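Side-chain contacts in integron cassette protein (Vibrio cholerae, PDB 3FY6), which is of unknown function but represents the novel folds carried by integron gene cassettes, here forming a two-subunit assembly of sheet and helices: residues A[27-30]-A[35-38]; A[53-58]-A[84-89]; A[78-83]-A[103-108]. One frame throughout, in Å; residues are numbered along the deposited sequence.

Contact 1 (A[27-30]-A[35-38])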
ATOM      1  N   TYR A  27       4.316  17.517   1.063  1.00 17.42           N
ATOM      2  CA  TYR A  27       5.040  16.897  -0.038  1.00 19.31           C
ATOM      3  C   TYR A  27       4.878  17.800  -1.245  1.00 21.57           C
ATOM      4  O   TYR A  27       3.757  18.107  -1.646  1.00 25.08           O
ATOM      5  CB  TYR A  27       4.481  15.513  -0.339  1.00 21.92           C
ATOM      6  CG  TYR A  27       4.931  14.462   0.645  1.00 24.93           C
ATOM      7  CD1 TYR A  27       4.560  14.531   1.982  1.00 22.77           C
ATOM      8  CD2 TYR A  27       5.730  13.398   0.236  1.00 21.07           C
ATOM      9  CE1 TYR A  27       4.972  13.568   2.888  1.00 25.44           C
ATOM     10  CE2 TYR A  27       6.151  12.426   1.136  1.00 25.51           C
ATOM     11  CZ  TYR A  27       5.768  12.515   2.458  1.00 26.51           C
ATOM     12  OH  TYR A  27       6.195  11.565   3.354  1.00 33.10           O
ATOM     13  N   ILE A  28       5.989  18.248  -1.813  1.00 23.62           N
ATOM     14  CA  ILE A  28       5.917  19.175  -2.937  1.00 24.11           C
ATOM     15  C   ILE A  28       6.122  18.428  -4.246  1.00 23.96           C
ATOM     16  O   ILE A  28       7.169  17.828  -4.478  1.00 26.08           O
ATOM     17  CB  ILE A  28       6.936  20.321  -2.804  1.00 23.64           C
ATOM     18  CG1 ILE A  28       6.808  20.981  -1.433  1.00 24.45           C
ATOM     19  CG2 ILE A  28       6.714  21.366  -3.901  1.00 24.31           C
ATOM     20  CD1 ILE A  28       7.858  22.038  -1.161  1.00 27.05           C
ATOM     21  N   VAL A  29       5.098  18.443  -5.086  1.00 19.02           N
ATOM     22  CA  VAL A  29       5.177  17.812  -6.391  1.00 15.29           C
ATOM     23  C   VAL A  29       5.472  18.853  -7.463  1.00 25.17           C
ATOM     24  O   VAL A  29       4.688  19.773  -7.673  1.00 23.55           O
ATOM     25  CB  VAL A  29       3.859  17.114  -6.748  1.00 25.75           C
ATOM     26  CG1 VAL A  29       4.016  16.334  -8.051  1.00 27.48           C
ATOM     27  CG2 VAL A  29       3.429  16.180  -5.621  1.00 27.58           C
ATOM     28  N   GLU A  30       6.608  18.713  -8.134  1.00 27.52           N
ATOM     29  CA  GLU A  30       6.939  19.603  -9.239  1.00 28.31           C
ATOM     30  C   GLU A  30       6.694  18.892 -10.564  1.00 25.38           C
ATOM     31  O   GLU A  30       7.340  17.886 -10.862  1.00 28.54           O
ATOM     32  CB  GLU A  30       8.401  20.047  -9.165  1.00 33.69           C
ATOM     33  CG  GLU A  30       8.650  21.304  -8.369  1.00 50.40           C
ATOM     34  CD  GLU A  30       9.961  21.976  -8.753  1.00 66.98           C
ATOM     35  OE1 GLU A  30      10.464  21.708  -9.869  1.00 68.09           O
ATOM     36  OE2 GLU A  30      10.484  22.775  -7.944  1.00 71.09           O
ATOM     37  N   TYR A  35       9.889  15.731 -16.785  1.00 27.28           N
ATOM     38  CA  TYR A  35      10.084  14.962 -15.566  1.00 23.84           C
ATOM     39  C   TYR A  35       9.173  15.460 -14.459  1.00 23.96           C
ATOM     40  O   TYR A  35       8.640  16.566 -14.529  1.00 23.32           O
ATOM     41  CB  TYR A  35      11.539  15.069 -15.105  1.00 23.68           C
ATOM     42  CG  TYR A  35      11.914  16.461 -14.627  1.00 27.94           C
ATOM     43  CD1 TYR A  35      12.534  17.369 -15.479  1.00 33.25           C
ATOM     44  CD2 TYR A  35      11.632  16.872 -13.329  1.00 36.71           C
ATOM     45  CE1 TYR A  35      12.879  18.646 -15.046  1.00 39.45           C
ATOM     46  CE2 TYR A  35      11.974  18.147 -12.884  1.00 40.07           C
ATOM     47  CZ  TYR A  35      12.597  19.026 -13.748  1.00 45.27           C
ATOM     48  OH  TYR A  35      12.934  20.288 -13.314  1.00 49.72           O
HETATM   49  N   MSE A  36       9.002  14.640 -13.430  1.00 22.56           N
HETATM   50  CA  MSE A  36       8.288  15.070 -12.232  1.00 27.76           C
HETATM   51  C   MSE A  36       9.180  14.827 -11.023  1.00 25.80           C
HETATM   52  O   MSE A  36       9.906  13.836 -10.979  1.00 23.93           O
HETATM   53  CB  MSE A  36       6.972  14.301 -12.069  1.00 21.51           C
HETATM   54  CG  MSE A  36       6.301  14.495 -10.709  1.00 25.95           C
HETATM   55 SE   MSE A  36       4.773  13.278 -10.444  0.78 27.53          SE
HETATM   56  CE  MSE A  36       5.430  11.792 -11.444  1.00 11.44           C
ATOM     57  N   GLU A  37       9.130  15.733 -10.052  1.00 25.42           N
ATOM     58  CA  GLU A  37       9.834  15.529  -8.793  1.00 27.46           C
ATOM     59  C   GLU A  37       8.882  15.623  -7.618  1.00 25.69           C
ATOM     60  O   GLU A  37       7.887  16.342  -7.666  1.00 27.28           O
ATOM     61  CB  GLU A  37      10.979  16.525  -8.630  1.00 33.76           C
ATOM     62  CG  GLU A  37      12.068  16.374  -9.678  1.00 43.95           C
ATOM     63  CD  GLU A  37      13.290  17.223  -9.386  1.00 56.43           C
ATOM     64  OE1 GLU A  37      13.192  18.168  -8.570  1.00 60.07           O
ATOM     65  OE2 GLU A  37      14.353  16.939  -9.978  1.00 64.17           O
ATOM     66  N   ILE A  38       9.184  14.864  -6.572  1.00 22.09           N
ATOM     67  CA  ILE A  38       8.406  14.892  -5.343  1.00 25.08           C
ATOM     68  C   ILE A  38       9.377  15.091  -4.195  1.00 27.26           C
ATOM     69  O   ILE A  38      10.303  14.289  -4.002  1.00 23.64           O
ATOM     70  CB  ILE A  38       7.632  13.584  -5.125  1.00 24.51           C
ATOM     71  CG1 ILE A  38       6.738  13.284  -6.335  1.00 23.00           C
ATOM     72  CG2 ILE A  38       6.807  13.644  -3.842  1.00 23.99           C
ATOM     73  CD1 ILE A  38       6.427  11.798  -6.498  1.00 22.66           C
TER

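Contact 2 (A[53-58]-A[84-89])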
ATOM      1  N   GLN A  53       9.329   4.622 -23.689  1.00 63.60           N
ATOM      2  CA  GLN A  53       9.232   3.739 -22.536  1.00 62.71           C
ATOM      3  C   GLN A  53       8.499   4.396 -21.378  1.00 48.42           C
ATOM      4  O   GLN A  53       8.326   5.614 -21.349  1.00 44.74           O
ATOM      5  CB  GLN A  53      10.623   3.293 -22.078  1.00 72.79           C
ATOM      6  CG  GLN A  53      11.276   2.263 -22.980  1.00 85.74           C
ATOM      7  CD  GLN A  53      12.619   1.796 -22.450  1.00 95.65           C
ATOM      8  OE1 GLN A  53      13.172   2.387 -21.521  1.00 98.13           O
ATOM      9  NE2 GLN A  53      13.151   0.731 -23.041  1.00 97.01           N
ATOM     10  N   ASP A  54       8.067   3.576 -20.427  1.00 40.79           N
ATOM     11  CA  ASP A  54       7.502   4.076 -19.187  1.00 41.60           C
ATOM     12  C   ASP A  54       8.506   5.006 -18.523  1.00 39.65           C
ATOM     13  O   ASP A  54       9.712   4.862 -18.720  1.00 38.37           O
ATOM     14  CB  ASP A  54       7.177   2.918 -18.244  1.00 45.04           C
ATOM     15  CG  ASP A  54       5.948   2.145 -18.673  1.00 54.27           C
ATOM     16  OD1 ASP A  54       5.323   2.528 -19.687  1.00 53.41           O
ATOM     17  OD2 ASP A  54       5.604   1.156 -17.987  1.00 58.58           O
ATOM     18  N   PRO A  55       8.011   5.965 -17.732  1.00 34.65           N
ATOM     19  CA  PRO A  55       8.895   6.903 -17.039  1.00 32.79           C
ATOM     20  C   PRO A  55       9.940   6.159 -16.218  1.00 32.26           C
ATOM     21  O   PRO A  55       9.652   5.089 -15.684  1.00 29.81           O
ATOM     22  CB  PRO A  55       7.938   7.665 -16.122  1.00 29.01           C
ATOM     23  CG  PRO A  55       6.636   7.634 -16.854  1.00 27.39           C
ATOM     24  CD  PRO A  55       6.587   6.283 -17.523  1.00 31.43           C
ATOM     25  N   GLU A  56      11.144   6.719 -16.144  1.00 32.79           N
ATOM     26  CA  GLU A  56      12.208   6.165 -15.312  1.00 31.71           C
ATOM     27  C   GLU A  56      12.121   6.742 -13.897  1.00 24.17           C
ATOM     28  O   GLU A  56      12.331   7.936 -13.694  1.00 30.24           O
ATOM     29  CB  GLU A  56      13.568   6.504 -15.926  1.00 38.26           C
ATOM     30  CG  GLU A  56      14.707   5.597 -15.480  1.00 59.23           C
ATOM     31  CD  GLU A  56      14.642   4.225 -16.131  1.00 73.10           C
ATOM     32  OE1 GLU A  56      14.170   4.134 -17.287  1.00 79.73           O
ATOM     33  OE2 GLU A  56      15.064   3.241 -15.487  1.00 75.16           O
ATOM     34  N   TRP A  57      11.808   5.901 -12.918  1.00 24.53           N
ATOM     35  CA  TRP A  57      11.694   6.362 -11.533  1.00 27.48           C
ATOM     36  C   TRP A  57      12.948   6.113 -10.707  1.00 26.71           C
ATOM     37  O   TRP A  57      13.698   5.176 -10.974  1.00 26.01           O
ATOM     38  CB  TRP A  57      10.523   5.666 -10.836  1.00 27.56           C
ATOM     39  CG  TRP A  57       9.187   6.274 -11.108  1.00 25.80           C
ATOM     40  CD1 TRP A  57       8.315   5.932 -12.098  1.00 23.23           C
ATOM     41  CD2 TRP A  57       8.558   7.315 -10.356  1.00 26.01           C
ATOM     42  NE1 TRP A  57       7.187   6.712 -12.021  1.00 24.98           N
ATOM     43  CE2 TRP A  57       7.308   7.564 -10.954  1.00 28.27           C
ATOM     44  CE3 TRP A  57       8.936   8.068  -9.238  1.00 24.99           C
ATOM     45  CZ2 TRP A  57       6.431   8.534 -10.473  1.00 30.99           C
ATOM     46  CZ3 TRP A  57       8.065   9.031  -8.764  1.00 25.68           C
ATOM     47  CH2 TRP A  57       6.826   9.254  -9.377  1.00 26.02           C
ATOM     48  N   SER A  58      13.149   6.943  -9.687  1.00 30.77           N
ATOM     49  CA  SER A  58      14.118   6.663  -8.631  1.00 26.33           C
ATOM     50  C   SER A  58      13.813   5.299  -8.040  1.00 29.09           C
ATOM     51  O   SER A  58      12.655   4.886  -8.006  1.00 32.80           O
ATOM     52  CB  SER A  58      13.969   7.693  -7.520  1.00 34.05           C
ATOM     53  OG  SER A  58      12.631   7.691  -7.045  1.00 35.02           O
ATOM     54  N   ALA A  84      -1.407  10.996 -13.085  1.00 15.80           N
ATOM     55  CA  ALA A  84      -1.818  12.390 -13.101  1.00 18.50           C
ATOM     56  C   ALA A  84      -0.818  13.241 -13.885  1.00 19.06           C
ATOM     57  O   ALA A  84      -1.203  14.111 -14.682  1.00 13.76           O
ATOM     58  CB  ALA A  84      -1.975  12.911 -11.686  1.00 16.70           C
ATOM     59  N   TRP A  85       0.466  12.971 -13.671  1.00 17.90           N
ATOM     60  CA  TRP A  85       1.522  13.724 -14.333  1.00 17.95           C
ATOM     61  C   TRP A  85       1.472  13.516 -15.841  1.00 26.32           C
ATOM     62  O   TRP A  85       1.504  14.484 -16.606  1.00 21.72           O
ATOM     63  CB  TRP A  85       2.897  13.356 -13.769  1.00 15.56           C
ATOM     64  CG  TRP A  85       4.048  13.783 -14.632  1.00 18.39           C
ATOM     65  CD1 TRP A  85       4.315  15.045 -15.083  1.00 26.09           C
ATOM     66  CD2 TRP A  85       5.096  12.948 -15.133  1.00 20.24           C
ATOM     67  NE1 TRP A  85       5.463  15.046 -15.838  1.00 21.05           N
ATOM     68  CE2 TRP A  85       5.958  13.769 -15.890  1.00 20.55           C
ATOM     69  CE3 TRP A  85       5.392  11.585 -15.013  1.00 22.37           C
ATOM     70  CZ2 TRP A  85       7.096  13.275 -16.523  1.00 17.79           C
ATOM     71  CZ3 TRP A  85       6.522  11.096 -15.638  1.00 21.60           C
ATOM     72  CH2 TRP A  85       7.356  11.935 -16.393  1.00 24.02           C
ATOM     73  N   LEU A  86       1.379  12.256 -16.268  1.00 20.70           N
ATOM     74  CA  LEU A  86       1.357  11.950 -17.694  1.00 22.89           C
ATOM     75  C   LEU A  86       0.134  12.568 -18.372  1.00 22.67           C
ATOM     76  O   LEU A  86       0.223  13.077 -19.486  1.00 24.54           O
ATOM     77  CB  LEU A  86       1.409  10.443 -17.938  1.00 23.71           C
ATOM     78  CG  LEU A  86       2.724   9.767 -17.535  1.00 25.75           C
ATOM     79  CD1 LEU A  86       2.675   8.293 -17.856  1.00 28.50           C
ATOM     80  CD2 LEU A  86       3.899  10.423 -18.240  1.00 25.81           C
ATOM     81  N   GLU A  87      -1.006  12.537 -17.695  1.00 18.21           N
ATOM     82  CA  GLU A  87      -2.201  13.157 -18.257  1.00 26.17           C
ATOM     83  C   GLU A  87      -2.073  14.685 -18.339  1.00 26.84           C
ATOM     84  O   GLU A  87      -2.466  15.296 -19.326  1.00 27.89           O
ATOM     85  CB  GLU A  87      -3.430  12.739 -17.464  1.00 22.22           C
ATOM     86  CG  GLU A  87      -3.758  11.267 -17.654  1.00 31.49           C
ATOM     87  CD  GLU A  87      -4.072  10.937 -19.109  1.00 39.45           C
ATOM     88  OE1 GLU A  87      -4.914  11.635 -19.713  1.00 41.01           O
ATOM     89  OE2 GLU A  87      -3.473   9.983 -19.651  1.00 43.90           O
ATOM     90  N   TRP A  88      -1.489  15.289 -17.313  1.00 16.70           N
ATOM     91  CA  TRP A  88      -1.264  16.729 -17.295  1.00 21.83           C
ATOM     92  C   TRP A  88      -0.271  17.107 -18.380  1.00 25.77           C
ATOM     93  O   TRP A  88      -0.395  18.144 -19.033  1.00 23.42           O
ATOM     94  CB  TRP A  88      -0.716  17.153 -15.932  1.00 22.18           C
ATOM     95  CG  TRP A  88      -0.161  18.541 -15.890  1.00 21.20           C
ATOM     96  CD1 TRP A  88      -0.844  19.689 -15.600  1.00 25.38           C
ATOM     97  CD2 TRP A  88       1.201  18.931 -16.118  1.00 23.82           C
ATOM     98  NE1 TRP A  88       0.006  20.771 -15.644  1.00 24.74           N
ATOM     99  CE2 TRP A  88       1.266  20.335 -15.958  1.00 27.31           C
ATOM    100  CE3 TRP A  88       2.370  18.234 -16.443  1.00 18.35           C
ATOM    101  CZ2 TRP A  88       2.454  21.051 -16.115  1.00 26.57           C
ATOM    102  CZ3 TRP A  88       3.550  18.945 -16.592  1.00 20.98           C
ATOM    103  CH2 TRP A  88       3.584  20.338 -16.429  1.00 21.67           C
ATOM    104  N   ARG A  89       0.716  16.243 -18.558  1.00 22.52           N
ATOM    105  CA  ARG A  89       1.796  16.478 -19.495  1.00 32.17           C
ATOM    106  C   ARG A  89       1.276  16.719 -20.912  1.00 35.96           C
ATOM    107  O   ARG A  89       1.721  17.642 -21.600  1.00 28.57           O
ATOM    108  CB  ARG A  89       2.736  15.278 -19.485  1.00 36.63           C
ATOM    109  CG  ARG A  89       4.003  15.520 -20.237  1.00 43.25           C
ATOM    110  CD  ARG A  89       4.861  14.282 -20.307  1.00 38.70           C
ATOM    111  NE  ARG A  89       5.901  14.482 -21.304  1.00 41.56           N
ATOM    112  CZ  ARG A  89       5.762  14.159 -22.582  1.00 49.12           C
ATOM    113  NH1 ARG A  89       4.633  13.601 -22.997  1.00 45.45           N
ATOM    114  NH2 ARG A  89       6.751  14.383 -23.437  1.00 53.85           N
TER

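Contact 3 (A[78-83]-A[103-108])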
ATOM      1  N   GLN A  78       2.362   5.601  -6.034  1.00 19.77           N
ATOM      2  CA  GLN A  78       3.346   6.234  -6.889  1.00 20.52           C
ATOM      3  C   GLN A  78       2.865   6.220  -8.329  1.00 18.03           C
ATOM      4  O   GLN A  78       3.047   7.184  -9.070  1.00 14.96           O
ATOM      5  CB  GLN A  78       4.681   5.506  -6.783  1.00 17.22           C
ATOM      6  CG  GLN A  78       5.748   6.024  -7.717  1.00 22.98           C
ATOM      7  CD  GLN A  78       7.124   5.515  -7.325  1.00 28.81           C
ATOM      8  OE1 GLN A  78       7.727   4.704  -8.027  1.00 34.18           O
ATOM      9  NE2 GLN A  78       7.610   5.967  -6.184  1.00 24.75           N
ATOM     10  N   ASN A  79       2.242   5.110  -8.705  1.00 15.52           N
ATOM     11  CA  ASN A  79       1.716   4.921 -10.039  1.00 15.54           C
ATOM     12  C   ASN A  79       0.593   5.930 -10.305  1.00 13.34           C
ATOM     13  O   ASN A  79       0.491   6.482 -11.402  1.00 17.54           O
ATOM     14  CB  ASN A  79       1.228   3.473 -10.212  1.00 15.79           C
ATOM     15  CG  ASN A  79       0.611   3.226 -11.574  1.00 27.99           C
ATOM     16  OD1 ASN A  79      -0.602   3.305 -11.736  1.00 36.16           O
ATOM     17  ND2 ASN A  79       1.447   2.946 -12.566  1.00 29.72           N
ATOM     18  N   LEU A  80      -0.228   6.195  -9.296  1.00 13.45           N
ATOM     19  CA  LEU A  80      -1.244   7.255  -9.414  1.00 15.05           C
ATOM     20  C   LEU A  80      -0.611   8.618  -9.687  1.00 18.81           C
ATOM     21  O   LEU A  80      -1.069   9.352 -10.561  1.00 18.11           O
ATOM     22  CB  LEU A  80      -2.113   7.347  -8.163  1.00 15.77           C
ATOM     23  CG  LEU A  80      -2.923   6.110  -7.776  1.00 17.89           C
ATOM     24  CD1 LEU A  80      -4.034   6.518  -6.824  1.00 16.53           C
ATOM     25  CD2 LEU A  80      -3.490   5.406  -9.001  1.00 11.64           C
ATOM     26  N   PHE A  81       0.439   8.970  -8.944  1.00 15.28           N
ATOM     27  CA  PHE A  81       1.127  10.233  -9.220  1.00 19.08           C
ATOM     28  C   PHE A  81       1.595  10.262 -10.669  1.00 20.16           C
ATOM     29  O   PHE A  81       1.453  11.272 -11.359  1.00 19.05           O
ATOM     30  CB  PHE A  81       2.332  10.427  -8.307  1.00 16.24           C
ATOM     31  CG  PHE A  81       1.988  10.926  -6.930  1.00 20.11           C
ATOM     32  CD1 PHE A  81       1.092  10.241  -6.123  1.00 24.05           C
ATOM     33  CD2 PHE A  81       2.601  12.061  -6.426  1.00 22.95           C
ATOM     34  CE1 PHE A  81       0.801  10.693  -4.837  1.00 23.74           C
ATOM     35  CE2 PHE A  81       2.316  12.520  -5.149  1.00 26.09           C
ATOM     36  CZ  PHE A  81       1.413  11.834  -4.354  1.00 27.17           C
ATOM     37  N   GLN A  82       2.181   9.155 -11.116  1.00 16.15           N
ATOM     38  CA  GLN A  82       2.672   9.067 -12.485  1.00 13.77           C
ATOM     39  C   GLN A  82       1.541   9.338 -13.471  1.00 18.00           C
ATOM     40  O   GLN A  82       1.721  10.047 -14.457  1.00 17.80           O
ATOM     41  CB  GLN A  82       3.290   7.694 -12.752  1.00 20.85           C
ATOM     42  CG  GLN A  82       3.653   7.453 -14.209  1.00 21.88           C
ATOM     43  CD  GLN A  82       4.267   6.077 -14.422  1.00 25.07           C
ATOM     44  OE1 GLN A  82       5.416   5.827 -14.059  1.00 26.21           O
ATOM     45  NE2 GLN A  82       3.507   5.183 -15.022  1.00 23.06           N
ATOM     46  N   HIS A  83       0.373   8.774 -13.194  1.00 12.71           N
ATOM     47  CA  HIS A  83      -0.749   8.898 -14.111  1.00 20.50           C
ATOM     48  C   HIS A  83      -1.190  10.347 -14.220  1.00 19.09           C
ATOM     49  O   HIS A  83      -1.334  10.868 -15.314  1.00 16.43           O
ATOM     50  CB  HIS A  83      -1.926   8.018 -13.688  1.00 15.80           C
ATOM     51  CG  HIS A  83      -3.123   8.142 -14.585  1.00 13.92           C
ATOM     52  ND1 HIS A  83      -3.082   7.840 -15.926  1.00 15.81           N
ATOM     53  CD2 HIS A  83      -4.392   8.547 -14.329  1.00 14.99           C
ATOM     54  CE1 HIS A  83      -4.277   8.040 -16.461  1.00 16.69           C
ATOM     55  NE2 HIS A  83      -5.090   8.470 -15.513  1.00 13.66           N
ATOM     56  N   GLU A 103      -4.601  15.930  -4.954  1.00 15.06           N
ATOM     57  CA  GLU A 103      -5.129  16.116  -3.609  1.00 18.10           C
ATOM     58  C   GLU A 103      -6.055  14.977  -3.195  1.00 22.91           C
ATOM     59  O   GLU A 103      -6.130  14.643  -2.012  1.00 16.15           O
ATOM     60  CB  GLU A 103      -5.826  17.471  -3.473  1.00 19.60           C
ATOM     61  CG  GLU A 103      -4.817  18.639  -3.458  1.00 35.32           C
ATOM     62  CD  GLU A 103      -5.462  20.021  -3.354  1.00 39.51           C
ATOM     63  OE1 GLU A 103      -6.635  20.177  -3.760  1.00 37.06           O
ATOM     64  OE2 GLU A 103      -4.786  20.957  -2.873  1.00 41.27           O
ATOM     65  N   LEU A 104      -6.759  14.377  -4.157  1.00 16.74           N
ATOM     66  CA  LEU A 104      -7.608  13.244  -3.819  1.00 16.06           C
ATOM     67  C   LEU A 104      -6.735  12.025  -3.470  1.00 16.01           C
ATOM     68  O   LEU A 104      -7.129  11.171  -2.665  1.00 16.31           O
ATOM     69  CB  LEU A 104      -8.609  12.912  -4.941  1.00 13.64           C
ATOM     70  CG  LEU A 104      -9.658  13.956  -5.346  1.00 15.43           C
ATOM     71  CD1 LEU A 104     -10.601  13.376  -6.409  1.00 16.17           C
ATOM     72  CD2 LEU A 104     -10.465  14.433  -4.141  1.00 20.01           C
ATOM     73  N   VAL A 105      -5.551  11.937  -4.068  1.00 11.04           N
ATOM     74  CA  VAL A 105      -4.658  10.843  -3.709  1.00 15.23           C
ATOM     75  C   VAL A 105      -4.115  11.052  -2.290  1.00 21.13           C
ATOM     76  O   VAL A 105      -4.049  10.113  -1.492  1.00 16.69           O
ATOM     77  CB  VAL A 105      -3.499  10.690  -4.688  1.00 15.44           C
ATOM     78  CG1 VAL A 105      -2.581   9.571  -4.221  1.00 15.15           C
ATOM     79  CG2 VAL A 105      -4.029  10.388  -6.085  1.00 14.03           C
ATOM     80  N   ALA A 106      -3.740  12.290  -1.968  1.00 16.90           N
ATOM     81  CA  ALA A 106      -3.264  12.598  -0.621  1.00 15.40           C
ATOM     82  C   ALA A 106      -4.355  12.300   0.390  1.00 17.15           C
ATOM     83  O   ALA A 106      -4.093  11.728   1.449  1.00 14.88           O
ATOM     84  CB  ALA A 106      -2.813  14.068  -0.513  1.00 14.99           C
ATOM     85  N   GLN A 107      -5.583  12.683   0.052  1.00 14.11           N
ATOM     86  CA  GLN A 107      -6.731  12.445   0.915  1.00 16.49           C
ATOM     87  C   GLN A 107      -6.918  10.952   1.190  1.00 20.33           C
ATOM     88  O   GLN A 107      -7.230  10.546   2.319  1.00 14.12           O
ATOM     89  CB  GLN A 107      -7.989  13.034   0.273  1.00 22.12           C
ATOM     90  CG  GLN A 107      -9.287  12.789   1.022  1.00 29.49           C
ATOM     91  CD  GLN A 107     -10.488  13.294   0.244  1.00 43.77           C
ATOM     92  OE1 GLN A 107     -10.389  14.268  -0.500  1.00 48.62           O
ATOM     93  NE2 GLN A 107     -11.626  12.626   0.404  1.00 50.61           N
ATOM     94  N   TRP A 108      -6.732  10.140   0.152  1.00 13.53           N
ATOM     95  CA  TRP A 108      -6.812   8.690   0.287  1.00 12.23           C
ATOM     96  C   TRP A 108      -5.734   8.175   1.252  1.00 14.48           C
ATOM     97  O   TRP A 108      -6.009   7.400   2.171  1.00 13.77           O
ATOM     98  CB  TRP A 108      -6.624   8.032  -1.080  1.00  9.91           C
ATOM     99  CG  TRP A 108      -6.811   6.535  -1.082  1.00 13.27           C
ATOM    100  CD1 TRP A 108      -7.646   5.811  -0.284  1.00 10.13           C
ATOM    101  CD2 TRP A 108      -6.197   5.597  -1.975  1.00 12.40           C
ATOM    102  NE1 TRP A 108      -7.579   4.474  -0.614  1.00 14.78           N
ATOM    103  CE2 TRP A 108      -6.691   4.317  -1.644  1.00 11.01           C
ATOM    104  CE3 TRP A 108      -5.264   5.713  -3.008  1.00 16.56           C
ATOM    105  CZ2 TRP A 108      -6.281   3.168  -2.306  1.00 15.19           C
ATOM    106  CZ3 TRP A 108      -4.861   4.566  -3.672  1.00 17.55           C
ATOM    107  CH2 TRP A 108      -5.375   3.316  -3.326  1.00 15.83           C
TER

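Contact 1 (A[27-30]-A[35-38])
Tyr27 opens the pairing by turning the edge of its ring toward Ile38, whose CG2 lies near the ring plane, 4.2 Å from Tyr27 CD2; the phenol OH is held by Asp69. Ile28 takes part through its main chain: its O receives a CA-H...O contact from Ile38 CA at 3.3 Å. At Val29 the strands reach a non-hydrogen-bonded pair with Ile38. With chi1 at -174°, Val29 CG1 sits beside its own carbonyl carbon, and from there it meets the selenium of Met36, a selenomethionine, at 4.0 Å and flanks Ile38 CG1 at 4.4 Å. These apolar groups share the sheet face that helix 77-89 covers through Phe81 and Trp85. Glu30 forms a hydrogen-bonded pair with Glu37. Its N donates to Glu37 O over 2.7 Å, the donor tilted 20° from the carbonyl plane, while Glu37 N returns a bond of 2.9 Å to Glu30 O within that carbonyl's plane. On the other sheet face the two carboxylates stand near each other, Glu30 OE1 lying 4.7 Å from Glu37 OE1; Glu30 OE1 is hydrogen-bonded to His32 NE2, which may offset some repulsion, though Glu11 brings another carboxylate close to Glu30 OE2. A non-hydrogen-bonded pair followed by a hydrogen-bonded one, on strands at 171°, is antiparallel pairing; the short turn between strands 23-31 and 35-40 makes it a beta hairpin, the second and third strands of a five-stranded meander.

Contact 2 (A[53-58]-A[84-89])
Trp85, whose indole meets Pro55 across this contact, has its carbonyl O gripped by Arg89 N at 2.7 Å, an ordinary i to i+4 helical bond; the same O lies in the plane of the Trp88 ring, at its edge. What crosses to the strand is wholly apolar. Pro55 slides past Trp85 in the opposite direction, bringing two ring carbons to one corner of the indole: CB lies in the indole plane at the edge, 3.7 Å from Trp85 CZ3, and CG comes equally close to that atom from an oblique direction. The indole reaches this corner because its CG stands opposite the backbone N (chi1 164°), beside the carbonyl carbon. It is held at its NE1, which donates to His32 O in the hairpin turn, while Arg89 NE donates to Lys33 O, a second link between helix and turn.

The arrangement illustrates a two-layer alpha+beta architecture, in which helix 77-89 lies over one face of an antiparallel sheet and reaches as far as the outermost strand 53-57. At that border the backbones remain well separated, Pro55 CA lying 9.1 Å from Leu86 CA, and the side chains bridge the interval. Leu86 and Pro55 approach tip to tip; both methyls of Leu86 face the same corner of the pyrrolidine, each 4.1 Å from Pro55 CG. Leu86 CD2 also sits 3.7 Å above one face of the Trp85 ring, offset toward its rim, so the proline enters beside two neighbouring helix side chains that already pack together. Tyr49 of the adjoining strand touches both Trp85 and Leu86, while Ala84 and Glu87 are packed against Trp122 and Phe121 of the second subunit.

Contact 3 (A[78-83]-A[103-108])
Apolar packing carries this helix pair, beginning with Leu80 and Val105, the residues whose CA atoms come nearest across it at 7.6 Å. Their side chains are set obliquely, with Leu80 CD1 resting 3.9 Å from Val105 CG2. The valine serves two neighbours at once, one with each methyl: CG2 goes to Leu80, while CG1, held opposite the backbone N by chi1 of 178°, meets Phe81 CE1 at 3.6 Å. That methyl comes to the phenyl ring at a slant. Leu80 and Phe81, the two side chains that Val105 meets, are buried, as is the valine itself.

The short segments run at 169° to one another with axes 10.6 Å apart, an antiparallel helix pair that lies on the sheet; Phe81 and Ala106 both touch strand 10-18, through Leu14 and Ile16 respectively. The spacing is wide enough for branched and aromatic side chains to fill the interface.

A methyl-to-indole contact follows: Trp108 crosses Leu80 at about a right angle and offers CZ3 to Leu80 CD1 at 3.8 Å, again obliquely to the indole. Leu80 CD1 is therefore shared between Val105 and this ring.

Several polar bonds run to the second subunit. Trp108 NE1 donates to Val112 O of the second subunit, and Asn79 OD1 is hydrogen-bonded to Tyr125 OH of that subunit, where Tyr125 also stacks on His83.

In the fold
The three contacts lie close together, their centres 11 to 13 Å apart. Contact 1 closes within the sheet before the others open, whereas contacts 2 and 3 interleave along the chain, both using helix 77-89. That helix packs on the sheet through Trp85, on Met36, and Phe81, on Val29 and Ile38, while Trp57 of strand 53-57 also reaches Met36 and Ile38; Trp57 NE1 probably donates to Gln82 OE1 at 2.8 Å, tying its strand to the helix. A local hairpin is thus joined to two long-range links, one buried (contact 3) and one at the sheet's border (contact 2). Contacts 2 and 3 also touch the second subunit, so the same helix serves both fold and assembly.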